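Local coordinates for protein zonadhesin (Komagataella phaffii, PDB 5FX8) that is a putative cell-wall adhesin that may take part in cell-cell interaction, this chain being its N-terminal region with two cohesin-like domains, at residues S22-V27 with F109-L114; L54-Y59 with R305-D310; I7-E12 with P140-V145; E47-N52 with D130-D135; P152-N157 with W165-P170. All blocks are in the same frame, centred on the assembly; numbering follows the deposited sequence.

In the fold
From the N terminus the chain opens contact 3 at residues 7-12, then contact 1, contact 4 and contact 2 in turn. Contact 1 closes first, at 109-114, followed by contact 4 at 130-135; these two loops cross, and both nest inside the loop that contact 3 closes at 140-145. Together they bind the strands of the first cohesin-like domain. Contact 5 comes later as a local hairpin of the second domain, in series with contacts 1, 3 and 4. It is nested inside contact 2, which closes only at 305-310 and crosses contacts 1, 3 and 4, as the chain leaving the second domain returns to the first and touches contacts 1 and 3; contact 4 is met through Leu54.

Contact 1: residues S22-V27 with F109-L114; sequences SDWFVV and FFTLKL
Lys113 lays its aliphatic end over the indole of Trp24. Bends at chi2 (-62°) and chi4 (64°) fold the chain across the ring, placing Lys113 CE 3.4 Å from the centroid of the Trp24 five-membered ring in a CH-pi contact. Further out, Lys113 NZ stands 4.6 Å from the centroid of that Trp24 ring, still above the face, so a cation-pi term is added to the methylene packing. On the other side of the sheet the groups are apolar. Val27 CG2 crosses Leu112 CD1 at 3.7 Å, while the Phe25 ring brings CE1 to 3.5 Å from Leu114 CG. Val26 CG1, on the Trp24 side, meets Phe109 CD1 at 3.9 Å. Beneath these side chains the backbones pair antiparallel: Phe25 and Leu112 exchange two hydrogen bonds, as do Val27 and Phe110, and the bond from Phe25 N to Leu112 O (2.7 Å) is nearly straight. Where the pairing ends, a water joins Asp23 O to Leu114 N. The strand 25-31 thus runs between 4-11 and 101-114 in one curved sheet, with Phe25 turned to Val9, Leu112 and Leu114 to Leu54 of strand 54-55, and Val27 to Phe131 of strand 126-132 in the second sheet.

Contact 2: residues L54-Y59 with R305-D310; sequences LEFVQY and RASRTD
Ser307 grips Val57 by two hydrogen bonds, one from its side chain and one from its backbone. Ser307 OG accepts from Val57 N at 2.6 Å, and Ser307 N donates to Val57 O at 2.9 Å, so both polar backbone atoms of Val57 are engaged by a single residue. The same hydroxyl also bonds Thr111 O, which fixes its rotation and ties the loop to strand 101-114. Stacking comes next: the guanidinium of Arg305 lies nearly flat on the Tyr59 ring, centres 4.2 Å apart and planes at 23°, with CZ off-centre in a cation-pi pairing. Both side chains point the same way, Tyr59 with CG anti to its backbone nitrogen (chi1 -169°), and Arg305 CD also sits over the ring face. The apolar contact is small, Ala306 CB resting 3.9 Å from Tyr59 CB. Val57 CG1 is in plain van der Waals contact with Arg305 O at 3.5 Å. Segment 305-310 follows strand 294-304 and packs here on 54-59 of the first cohesin-like domain, while Tyr59 OH bonds Asp271 O and Arg305 NH1 bonds Ala270 O and Val273 O in the second, so the contact lies where the two domains meet.

Contact 3: residues I7-E12 with P140-V145; sequences ITVVSE and PSVDLV
Val9 divides its two methyls between Pro140 and Val142. With chi1 at -179°, CG1 stands anti to the backbone nitrogen and CG2 anti to the carbonyl carbon, so the branches diverge toward different neighbours. Val142 adopts a related but skewed rotamer (chi1 152°) that carries its CG2 back over the Val9 backbone. From these settings the contacts follow. Val9 CG2 meets the proline ring at Pro140 CG, 3.7 Å away, whereas Val9 CG1 reaches Val142 CG2 more loosely, at 4.2 Å. The same Val142 methyl, CG2, lies 3.4 Å from Val9 O, and Pro140 CG lies equally near Ile7 O, so carbonyl oxygens here face carbon atoms. Hydrogen bonding is handled within each sheet: Thr8 and Val10 pair with Ser28 and Val26 of strand 25-31, Pro140 and Val142 with Phe129 and His127 of strand 126-132. Strands 4-11 and 137-144 therefore belong to different sheets whose apolar sides face one another, with Phe25 also touching Val142. Contact chemistry of this kind is nondirectional: the pairing of methyls and a proline ring probably contributes by dispersion and burial of apolar surface, not by directed bonds.

Contact 4: residues E47-N52 with D130-D135; sequences EVSIPN and DFETSD
Phe131 reaches across to Val48, Ser49, Ile50 and Pro51, and its side chain can be followed outward from CB. Phe131 CB lies near both Ser49 O and Val48 CG1, 4.0 Å from the latter, and CG also passes Ser49 O. With CG anti to the carbonyl carbon (chi1 -58°), the ring leans along the opposing chain: Phe131 CD2 passes 3.3 Å from Ser49 O, and Phe131 CE2 comes to 3.4 Å from Pro51 CD. Pro51 CD sits over one ring face, 3.8 Å from the Phe131 centroid, in a CH-pi contact, while Ile50 CG1 approaches CE2 close to the ring plane. On the other edge CD1 and CE1 turn to Ile7, Val9 and Pro140, and the tip, CZ, meets Leu54, so the ring is set among strands of both sheets of the first domain. Beside it the backbones join antiparallel. Ser49 N donates to Glu132 O at 3.0 Å, but the return bond from Glu132 N ends at Ser49 OG, 3.1 Å away, rather than at a main-chain oxygen. The serine hydroxyl, held between its own backbone N and carbonyl carbon (chi1 65°), thus replaces a carbonyl as acceptor. The chemistry implies a division of labour: backbone and hydroxyl bonds pair Ser49 with Glu132, while the aromatic ring, with proline over one face, buries apolar surface between strands of the two sheets.

Contact 5: residues P152-N157 with W165-P170; sequences PIKLSN and WFVDIP
Phe166 O is approached twice from the facing strand, by Leu155 N in a 2.8 Å hydrogen bond and by Lys154 CA at 3.2 Å as a weaker CA-H...O contact. Phe166 N returns a bond to Leu155 O at 2.9 Å, and two residues further along Ile153 and Asp168 repeat the reciprocal pair, Ile153 N lying 3.1 Å from Asp168 O. Between them Lys154 and Val167 form the non-hydrogen-bonded pair. The side chains then sort by face. On the Lys154 side, the lysine leaves with CG anti to its backbone nitrogen (chi1 -151°) and bends at chi2 and chi3, which sets Lys154 CD 3.4 Å from Trp165 CE3, coming in obliquely to the indole. Its NZ goes on to Glu301 O and Asn278 OD1, so a largely buried ammonium group has polar partners from the opposite sheet. Ser156 OG also touches the indole at CZ3. On the other face, Asn157 ND2 stands over the Phe166 ring, 3.5 Å from Phe166 CE2, with amide and ring planes 59° apart. Ile153 CG1 packs on Asp168 CB at 3.7 Å, and the aspartate carboxylate pairs with Arg262 and Arg149, an ionic cluster that probably steadies its charge. This is a two-stranded antiparallel hairpin, strand 153-158 forming an outer strand of its five-stranded sheet. With Pro152, Trp165 and Ile169 turned to strands 275-286 and 294-304, it forms one edge of a beta sandwich, consistent with a cohesin-like domain.

Contact 1: residues S22-V27 with F109-L114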
# COMPACT_ATOMS: atom_id res chain seq x y z
N SER C 22 18.54 17.40 49.33
CA SER C 22 17.36 18.18 49.65
C SER C 22 16.64 17.69 50.90
O SER C 22 15.61 18.27 51.27
CB SER C 22 16.39 18.16 48.46
OG SER C 22 15.80 16.89 48.30
N ASP C 23 17.16 16.66 51.56
CA ASP C 23 16.46 15.98 52.63
C ASP C 23 16.50 16.76 53.94
O ASP C 23 17.38 17.59 54.18
CB ASP C 23 17.07 14.61 52.84
CG ASP C 23 16.69 13.65 51.76
OD1 ASP C 23 15.78 13.99 50.96
OD2 ASP C 23 17.27 12.55 51.73
N TRP C 24 15.51 16.49 54.78
CA TRP C 24 15.58 16.79 56.19
C TRP C 24 16.46 15.75 56.87
O TRP C 24 16.23 14.54 56.71
CB TRP C 24 14.20 16.78 56.85
CG TRP C 24 13.27 17.86 56.46
CD1 TRP C 24 12.22 17.77 55.60
CD2 TRP C 24 13.26 19.21 56.95
NE1 TRP C 24 11.57 18.97 55.50
CE2 TRP C 24 12.19 19.87 56.33
CE3 TRP C 24 14.06 19.92 57.84
CZ2 TRP C 24 11.90 21.21 56.57
CZ3 TRP C 24 13.78 21.24 58.07
CH2 TRP C 24 12.72 21.87 57.44
N PHE C 25 17.46 16.21 57.62
CA PHE C 25 18.37 15.37 58.38
C PHE C 25 17.99 15.41 59.85
O PHE C 25 18.06 16.46 60.49
CB PHE C 25 19.80 15.84 58.20
CG PHE C 25 20.32 15.66 56.83
CD1 PHE C 25 20.04 16.59 55.84
CD2 PHE C 25 21.11 14.56 56.51
CE1 PHE C 25 20.53 16.41 54.56
CE2 PHE C 25 21.60 14.40 55.23
CZ PHE C 25 21.31 15.32 54.26
N VAL C 26 17.60 14.25 60.38
CA VAL C 26 17.30 14.09 61.80
C VAL C 26 18.62 14.07 62.56
O VAL C 26 19.36 13.09 62.49
CB VAL C 26 16.52 12.80 62.02
CG1 VAL C 26 16.17 12.61 63.47
CG2 VAL C 26 15.29 12.83 61.19
N VAL C 27 18.93 15.15 63.26
CA VAL C 27 20.14 15.23 64.09
C VAL C 27 19.75 14.90 65.52
O VAL C 27 19.13 15.73 66.19
CB VAL C 27 20.80 16.61 64.00
CG1 VAL C 27 22.01 16.64 64.87
CG2 VAL C 27 21.18 16.91 62.61
N PHE C 109 16.19 15.48 69.32
CA PHE C 109 16.51 15.58 67.91
C PHE C 109 15.91 16.84 67.32
O PHE C 109 14.90 17.37 67.80
CB PHE C 109 16.05 14.35 67.13
CG PHE C 109 14.58 14.28 66.90
CD1 PHE C 109 14.00 14.92 65.82
CD2 PHE C 109 13.78 13.50 67.71
CE1 PHE C 109 12.66 14.84 65.60
CE2 PHE C 109 12.44 13.41 67.48
CZ PHE C 109 11.88 14.08 66.43
N PHE C 110 16.55 17.33 66.28
CA PHE C 110 16.03 18.38 65.44
C PHE C 110 16.20 17.97 63.99
O PHE C 110 17.08 17.17 63.66
CB PHE C 110 16.74 19.69 65.67
CG PHE C 110 16.62 20.23 67.05
CD1 PHE C 110 15.53 21.00 67.41
CD2 PHE C 110 17.61 20.00 67.98
CE1 PHE C 110 15.43 21.53 68.69
CE2 PHE C 110 17.52 20.52 69.26
CZ PHE C 110 16.43 21.28 69.61
N THR C 111 15.33 18.50 63.12
CA THR C 111 15.43 18.26 61.69
C THR C 111 16.08 19.48 61.04
O THR C 111 15.57 20.59 61.13
CB THR C 111 14.07 17.96 61.05
OG1 THR C 111 13.21 19.10 61.16
CG2 THR C 111 13.40 16.79 61.71
N LEU C 112 17.20 19.25 60.38
CA LEU C 112 17.95 20.30 59.73
C LEU C 112 18.01 20.04 58.23
O LEU C 112 17.81 18.91 57.77
CB LEU C 112 19.37 20.39 60.30
CG LEU C 112 19.45 20.48 61.82
CD1 LEU C 112 20.87 20.55 62.30
CD2 LEU C 112 18.73 21.70 62.26
N LYS C 113 18.26 21.09 57.48
CA LYS C 113 18.53 21.01 56.05
C LYS C 113 20.00 21.34 55.79
O LYS C 113 20.65 22.02 56.58
CB LYS C 113 17.65 21.98 55.27
CG LYS C 113 16.18 21.66 55.26
CD LYS C 113 15.89 20.32 54.61
CE LYS C 113 14.51 20.30 53.97
NZ LYS C 113 14.40 21.29 52.83
N LEU C 114 20.51 20.87 54.66
CA LEU C 114 21.85 21.27 54.26
C LEU C 114 21.81 22.69 53.71
O LEU C 114 20.86 23.08 53.04
CB LEU C 114 22.39 20.31 53.21
CG LEU C 114 22.85 18.95 53.73
CD1 LEU C 114 23.02 18.00 52.58
CD2 LEU C 114 24.15 19.09 54.48
O HOH W 1 18.95 19.55 52.72

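Contact 2: residues L54-Y59 with R305-D310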
# COMPACT_ATOMS: atom_id res chain seq x y z
N LEU C 54 24.91 22.24 58.20
CA LEU C 54 23.55 22.06 58.72
C LEU C 54 22.95 23.39 59.14
O LEU C 54 23.64 24.30 59.59
CB LEU C 54 23.55 21.10 59.90
CG LEU C 54 24.09 19.71 59.57
CD1 LEU C 54 24.04 18.85 60.76
CD2 LEU C 54 23.29 19.09 58.48
N GLU C 55 21.64 23.51 58.95
CA GLU C 55 20.95 24.75 59.25
C GLU C 55 19.57 24.44 59.82
O GLU C 55 18.96 23.44 59.47
CB GLU C 55 20.81 25.63 58.01
CG GLU C 55 22.13 26.21 57.56
CD GLU C 55 21.98 27.28 56.51
OE1 GLU C 55 20.99 27.23 55.76
OE2 GLU C 55 22.86 28.17 56.44
N PHE C 56 19.13 25.28 60.74
CA PHE C 56 17.74 25.26 61.18
C PHE C 56 16.91 25.98 60.16
O PHE C 56 17.39 26.92 59.53
CB PHE C 56 17.59 25.95 62.53
CG PHE C 56 17.99 25.11 63.68
CD1 PHE C 56 17.08 24.28 64.28
CD2 PHE C 56 19.26 25.15 64.15
CE1 PHE C 56 17.43 23.52 65.33
CE2 PHE C 56 19.62 24.38 65.20
CZ PHE C 56 18.69 23.56 65.79
N VAL C 57 15.67 25.52 59.96
CA VAL C 57 14.77 26.13 58.99
C VAL C 57 13.60 26.76 59.72
O VAL C 57 12.87 26.08 60.45
CB VAL C 57 14.28 25.12 57.94
CG1 VAL C 57 13.35 25.81 56.93
CG2 VAL C 57 15.44 24.47 57.26
N GLN C 58 13.38 28.03 59.49
CA GLN C 58 12.44 28.80 60.28
C GLN C 58 11.14 29.00 59.52
O GLN C 58 11.13 29.57 58.43
CB GLN C 58 13.08 30.14 60.66
CG GLN C 58 14.14 30.00 61.72
CD GLN C 58 15.21 31.05 61.64
OE1 GLN C 58 15.40 31.84 62.56
NE2 GLN C 58 15.93 31.05 60.52
N TYR C 59 10.04 28.53 60.09
CA TYR C 59 8.73 28.94 59.62
C TYR C 59 7.74 28.94 60.79
O TYR C 59 7.54 27.91 61.44
CB TYR C 59 8.20 28.06 58.47
CG TYR C 59 6.98 28.68 57.84
CD1 TYR C 59 7.09 29.75 56.97
CD2 TYR C 59 5.71 28.24 58.18
CE1 TYR C 59 5.97 30.34 56.42
CE2 TYR C 59 4.58 28.84 57.63
CZ TYR C 59 4.73 29.89 56.75
OH TYR C 59 3.63 30.50 56.20
N ARG C 305 7.58 22.59 56.59
CA ARG C 305 8.05 23.94 56.37
C ARG C 305 9.14 24.37 57.33
O ARG C 305 9.87 25.31 57.02
CB ARG C 305 6.88 24.92 56.42
CG ARG C 305 5.90 24.69 55.31
CD ARG C 305 4.74 25.63 55.37
NE ARG C 305 4.81 26.65 54.34
CZ ARG C 305 3.83 27.50 54.07
NH1 ARG C 305 2.70 27.42 54.75
NH2 ARG C 305 3.97 28.40 53.12
N ALA C 306 9.30 23.71 58.47
CA ALA C 306 10.24 24.19 59.47
C ALA C 306 10.97 23.03 60.11
O ALA C 306 10.55 21.88 60.02
CB ALA C 306 9.52 25.02 60.54
N SER C 307 12.09 23.34 60.75
CA SER C 307 12.78 22.37 61.59
C SER C 307 11.88 21.94 62.74
O SER C 307 11.21 22.76 63.36
CB SER C 307 14.07 22.96 62.14
OG SER C 307 14.98 23.29 61.11
N ARG C 308 11.88 20.66 63.04
CA ARG C 308 10.93 20.10 63.99
C ARG C 308 11.67 19.28 65.03
O ARG C 308 12.82 18.89 64.85
CB ARG C 308 9.88 19.25 63.26
CG ARG C 308 8.94 20.10 62.43
CD ARG C 308 8.54 19.44 61.14
NE ARG C 308 9.65 19.20 60.22
CZ ARG C 308 10.11 18.00 59.90
NH1 ARG C 308 9.54 16.92 60.41
NH2 ARG C 308 11.12 17.88 59.06
N THR C 309 10.99 19.03 66.15
CA THR C 309 11.55 18.25 67.23
C THR C 309 10.45 17.43 67.88
O THR C 309 9.35 17.33 67.34
CB THR C 309 12.27 19.17 68.22
OG1 THR C 309 12.92 18.35 69.19
CG2 THR C 309 11.30 20.06 68.93
N ASP C 310 10.75 16.81 69.01
CA ASP C 310 9.74 16.13 69.83
C ASP C 310 10.05 16.40 71.30
O ASP C 310 11.05 15.92 71.83
CB ASP C 310 9.70 14.62 69.56
CG ASP C 310 8.62 13.90 70.41
OD1 ASP C 310 7.84 14.56 71.14
OD2 ASP C 310 8.51 12.65 70.31

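Contact 3: residues I7-E12 with P140-V145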
# COMPACT_ATOMS: atom_id res chain seq x y z
N ILE C 7 25.79 11.18 68.97
CA ILE C 7 25.12 12.14 68.10
C ILE C 7 25.00 11.50 66.71
O ILE C 7 26.02 11.21 66.07
CB ILE C 7 25.86 13.49 68.03
CG1 ILE C 7 26.00 14.12 69.41
CG2 ILE C 7 25.13 14.46 67.16
CD1 ILE C 7 26.82 15.39 69.43
N THR C 8 23.77 11.26 66.26
CA THR C 8 23.54 10.55 65.01
C THR C 8 22.86 11.46 64.01
O THR C 8 22.17 12.42 64.38
CB THR C 8 22.71 9.29 65.23
OG1 THR C 8 21.40 9.64 65.69
CG2 THR C 8 23.38 8.42 66.24
N VAL C 9 23.07 11.18 62.73
CA VAL C 9 22.45 11.92 61.65
C VAL C 9 21.95 10.92 60.62
O VAL C 9 22.72 10.08 60.14
CB VAL C 9 23.42 12.90 60.99
CG1 VAL C 9 22.69 13.62 59.91
CG2 VAL C 9 23.96 13.86 62.00
N VAL C 10 20.67 10.99 60.30
CA VAL C 10 20.08 10.17 59.26
C VAL C 10 19.15 11.06 58.46
O VAL C 10 18.87 12.20 58.83
CB VAL C 10 19.32 8.95 59.80
CG1 VAL C 10 20.21 8.13 60.69
CG2 VAL C 10 18.10 9.39 60.55
N SER C 11 18.66 10.51 57.36
CA SER C 11 17.71 11.20 56.50
C SER C 11 16.31 10.93 57.01
O SER C 11 15.96 9.79 57.28
CB SER C 11 17.85 10.72 55.06
OG SER C 11 16.77 11.16 54.27
N GLU C 12 15.51 11.99 57.16
CA GLU C 12 14.12 11.79 57.54
C GLU C 12 13.38 11.01 56.47
O GLU C 12 12.46 10.23 56.78
CB GLU C 12 13.45 13.14 57.81
CG GLU C 12 12.00 13.07 58.22
CD GLU C 12 11.47 14.33 58.94
OE1 GLU C 12 11.62 15.47 58.45
OE2 GLU C 12 10.88 14.16 60.02
N PRO C 140 29.26 11.43 62.90
CA PRO C 140 28.40 10.56 62.10
C PRO C 140 28.57 10.82 60.62
O PRO C 140 28.97 11.89 60.18
CB PRO C 140 26.99 10.94 62.56
CG PRO C 140 27.13 12.34 63.01
CD PRO C 140 28.48 12.41 63.67
N SER C 141 28.22 9.80 59.84
CA SER C 141 28.45 9.83 58.41
C SER C 141 27.17 9.56 57.64
O SER C 141 26.35 8.75 58.06
CB SER C 141 29.52 8.83 58.03
OG SER C 141 30.34 9.37 57.02
N VAL C 142 27.02 10.23 56.50
CA VAL C 142 25.88 10.07 55.61
C VAL C 142 26.35 10.05 54.16
O VAL C 142 27.23 10.83 53.77
CB VAL C 142 24.86 11.19 55.87
CG1 VAL C 142 24.06 11.50 54.63
CG2 VAL C 142 23.94 10.79 57.00
N ASP C 143 25.76 9.19 53.34
CA ASP C 143 26.07 9.10 51.92
C ASP C 143 25.14 10.00 51.11
O ASP C 143 23.93 9.76 51.07
CB ASP C 143 25.95 7.65 51.44
CG ASP C 143 26.64 7.41 50.12
OD1 ASP C 143 27.65 8.09 49.83
OD2 ASP C 143 26.19 6.52 49.37
N LEU C 144 25.71 11.00 50.44
CA LEU C 144 24.93 11.94 49.63
C LEU C 144 24.75 11.35 48.24
O LEU C 144 25.62 11.46 47.37
CB LEU C 144 25.59 13.31 49.59
CG LEU C 144 25.72 14.00 50.96
CD1 LEU C 144 26.31 15.37 50.82
CD2 LEU C 144 24.40 14.08 51.72
N VAL C 145 23.63 10.76 48.04
CA VAL C 145 23.33 9.94 46.88
C VAL C 145 22.61 10.76 45.82
O VAL C 145 21.94 11.77 46.11
CB VAL C 145 22.48 8.75 47.36
CG1 VAL C 145 21.02 9.13 47.41
CG2 VAL C 145 22.73 7.58 46.52

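Contact 4: residues E47-N52 with D130-D135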
# COMPACT_ATOMS: atom_id res chain seq x y z
N GLU C 47 27.31 22.45 75.74
CA GLU C 47 27.44 23.14 74.47
C GLU C 47 27.91 22.17 73.40
O GLU C 47 28.92 21.48 73.58
CB GLU C 47 28.41 24.31 74.62
CG GLU C 47 27.86 25.37 75.49
CD GLU C 47 28.62 26.64 75.36
OE1 GLU C 47 29.83 26.56 75.08
OE2 GLU C 47 28.01 27.72 75.49
N VAL C 48 27.17 22.11 72.28
CA VAL C 48 27.50 21.26 71.14
C VAL C 48 27.48 22.11 69.89
O VAL C 48 26.47 22.76 69.59
CB VAL C 48 26.53 20.07 70.96
CG1 VAL C 48 27.08 19.15 69.91
CG2 VAL C 48 26.33 19.30 72.21
N SER C 49 28.56 22.09 69.14
CA SER C 49 28.61 22.88 67.93
C SER C 49 27.99 22.08 66.80
O SER C 49 28.13 20.86 66.73
CB SER C 49 30.04 23.26 67.59
OG SER C 49 30.78 22.10 67.28
N ILE C 50 27.24 22.77 65.96
CA ILE C 50 26.62 22.18 64.78
C ILE C 50 27.46 22.60 63.58
O ILE C 50 27.77 23.79 63.45
CB ILE C 50 25.16 22.64 64.62
CG1 ILE C 50 24.19 21.77 65.43
CG2 ILE C 50 24.73 22.61 63.16
CD1 ILE C 50 24.32 21.90 66.89
N PRO C 51 27.87 21.68 62.72
CA PRO C 51 28.69 22.06 61.56
C PRO C 51 27.94 23.00 60.63
O PRO C 51 26.73 22.89 60.45
CB PRO C 51 28.97 20.72 60.87
CG PRO C 51 27.95 19.80 61.38
CD PRO C 51 27.64 20.23 62.77
N ASN C 52 28.68 23.92 60.02
CA ASN C 52 28.05 24.97 59.22
C ASN C 52 27.20 24.44 58.08
O ASN C 52 26.36 25.17 57.56
CB ASN C 52 29.11 25.91 58.67
CG ASN C 52 29.96 26.49 59.76
OD1 ASN C 52 29.46 26.75 60.85
ND2 ASN C 52 31.25 26.69 59.49
N ASP C 130 30.84 16.98 61.71
CA ASP C 130 31.63 17.07 62.93
C ASP C 130 30.88 17.89 63.98
O ASP C 130 30.70 19.10 63.82
CB ASP C 130 33.00 17.69 62.64
CG ASP C 130 33.87 16.79 61.80
OD1 ASP C 130 33.66 15.57 61.85
OD2 ASP C 130 34.75 17.32 61.09
N PHE C 131 30.45 17.24 65.05
CA PHE C 131 29.91 17.92 66.22
C PHE C 131 30.97 17.95 67.33
O PHE C 131 31.48 16.89 67.73
CB PHE C 131 28.63 17.24 66.71
CG PHE C 131 27.55 17.17 65.67
CD1 PHE C 131 27.48 16.10 64.80
CD2 PHE C 131 26.62 18.18 65.54
CE1 PHE C 131 26.52 16.03 63.85
CE2 PHE C 131 25.66 18.12 64.59
CZ PHE C 131 25.61 17.04 63.73
N GLU C 132 31.31 19.14 67.80
CA GLU C 132 32.32 19.30 68.84
C GLU C 132 31.65 19.56 70.18
O GLU C 132 30.82 20.47 70.31
CB GLU C 132 33.28 20.43 68.49
CG GLU C 132 34.18 20.07 67.32
CD GLU C 132 35.53 20.76 67.36
OE1 GLU C 132 35.82 21.45 68.36
OE2 GLU C 132 36.30 20.61 66.39
N THR C 133 31.99 18.74 71.17
CA THR C 133 31.69 19.07 72.55
C THR C 133 32.96 19.53 73.23
O THR C 133 33.85 20.10 72.59
CB THR C 133 31.10 17.88 73.29
OG1 THR C 133 32.10 16.87 73.44
CG2 THR C 133 29.93 17.32 72.52
N SER C 134 33.06 19.30 74.54
CA SER C 134 34.23 19.77 75.27
C SER C 134 35.28 18.69 75.38
O SER C 134 36.48 18.97 75.30
CB SER C 134 33.83 20.27 76.66
OG SER C 134 33.02 19.34 77.34
N ASP C 135 34.87 17.44 75.50
CA ASP C 135 35.82 16.36 75.67
C ASP C 135 35.83 15.39 74.51
O ASP C 135 36.53 14.38 74.58
CB ASP C 135 35.54 15.61 76.97
CG ASP C 135 34.29 14.79 76.89
OD1 ASP C 135 33.38 15.19 76.15
OD2 ASP C 135 34.21 13.73 77.55

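Contact 5: residues P152-N157 with W165-P170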
# COMPACT_ATOMS: atom_id res chain seq x y z
N PRO C 152 9.51 5.80 39.69
CA PRO C 152 9.00 7.15 39.92
C PRO C 152 9.35 7.63 41.32
O PRO C 152 9.18 6.92 42.30
CB PRO C 152 7.49 6.98 39.77
CG PRO C 152 7.35 5.77 38.94
CD PRO C 152 8.43 4.86 39.35
N ILE C 153 9.85 8.86 41.39
CA ILE C 153 10.13 9.51 42.66
C ILE C 153 9.28 10.78 42.77
O ILE C 153 8.67 11.22 41.80
CB ILE C 153 11.62 9.83 42.83
CG1 ILE C 153 12.08 10.80 41.76
CG2 ILE C 153 12.42 8.56 42.79
CD1 ILE C 153 13.49 11.22 41.94
N LYS C 154 9.24 11.34 43.98
CA LYS C 154 8.51 12.56 44.30
C LYS C 154 9.46 13.51 45.03
O LYS C 154 10.25 13.08 45.86
CB LYS C 154 7.31 12.23 45.18
CG LYS C 154 6.18 13.20 45.00
CD LYS C 154 5.66 13.70 46.30
CE LYS C 154 5.09 12.59 47.08
NZ LYS C 154 4.51 13.13 48.33
N LEU C 155 9.41 14.81 44.71
CA LEU C 155 10.28 15.81 45.33
C LEU C 155 9.46 17.02 45.79
O LEU C 155 8.49 17.39 45.13
CB LEU C 155 11.38 16.26 44.35
CG LEU C 155 12.30 15.16 43.81
CD1 LEU C 155 13.31 15.72 42.84
CD2 LEU C 155 13.02 14.42 44.90
N SER C 156 9.84 17.62 46.93
CA SER C 156 9.20 18.82 47.48
C SER C 156 10.10 20.02 47.29
O SER C 156 11.32 19.91 47.34
CB SER C 156 8.92 18.70 48.99
OG SER C 156 8.22 17.54 49.38
N ASN C 157 9.51 21.19 47.10
CA ASN C 157 10.29 22.42 47.07
C ASN C 157 9.46 23.51 47.70
O ASN C 157 8.39 23.84 47.20
CB ASN C 157 10.70 22.82 45.66
CG ASN C 157 11.69 21.86 45.02
OD1 ASN C 157 12.89 21.89 45.31
ND2 ASN C 157 11.19 21.01 44.11
N TRP C 165 5.56 20.52 43.81
CA TRP C 165 5.82 19.09 43.79
C TRP C 165 6.41 18.72 42.45
O TRP C 165 6.02 19.27 41.42
CB TRP C 165 4.54 18.30 43.99
CG TRP C 165 3.86 18.51 45.26
CD1 TRP C 165 2.76 19.27 45.49
CD2 TRP C 165 4.19 17.91 46.51
NE1 TRP C 165 2.39 19.19 46.80
CE2 TRP C 165 3.25 18.36 47.45
CE3 TRP C 165 5.20 17.03 46.92
CZ2 TRP C 165 3.30 17.98 48.78
CZ3 TRP C 165 5.23 16.64 48.24
CH2 TRP C 165 4.28 17.11 49.16
N PHE C 166 7.37 17.80 42.47
CA PHE C 166 7.93 17.19 41.26
C PHE C 166 7.69 15.70 41.32
O PHE C 166 7.99 15.06 42.33
CB PHE C 166 9.43 17.45 41.12
CG PHE C 166 9.79 18.87 40.76
CD1 PHE C 166 8.84 19.74 40.26
CD2 PHE C 166 11.08 19.34 40.92
CE1 PHE C 166 9.14 21.04 39.93
CE2 PHE C 166 11.39 20.65 40.59
CZ PHE C 166 10.41 21.50 40.09
N VAL C 167 7.13 15.14 40.25
CA VAL C 167 7.02 13.70 40.08
C VAL C 167 7.87 13.35 38.87
O VAL C 167 7.58 13.77 37.75
CB VAL C 167 5.57 13.26 39.89
CG1 VAL C 167 5.50 11.76 39.78
CG2 VAL C 167 4.70 13.74 41.04
N ASP C 168 8.95 12.60 39.10
CA ASP C 168 9.85 12.20 38.04
C ASP C 168 9.55 10.77 37.62
O ASP C 168 9.45 9.88 38.46
CB ASP C 168 11.30 12.30 38.49
CG ASP C 168 11.81 13.72 38.48
OD1 ASP C 168 11.02 14.62 38.13
OD2 ASP C 168 12.99 13.95 38.80
N ILE C 169 9.41 10.55 36.31
CA ILE C 169 9.22 9.23 35.74
C ILE C 169 10.47 8.89 34.92
O ILE C 169 10.73 9.55 33.91
CB ILE C 169 7.97 9.15 34.86
CG1 ILE C 169 6.76 9.78 35.56
CG2 ILE C 169 7.77 7.71 34.44
CD1 ILE C 169 6.21 8.97 36.66
N PRO C 170 11.24 7.89 35.31
CA PRO C 170 12.44 7.55 34.53
C PRO C 170 12.11 6.62 33.37
O PRO C 170 11.46 5.58 33.54
CB PRO C 170 13.33 6.85 35.57
CG PRO C 170 12.40 6.27 36.51
CD PRO C 170 11.18 7.16 36.57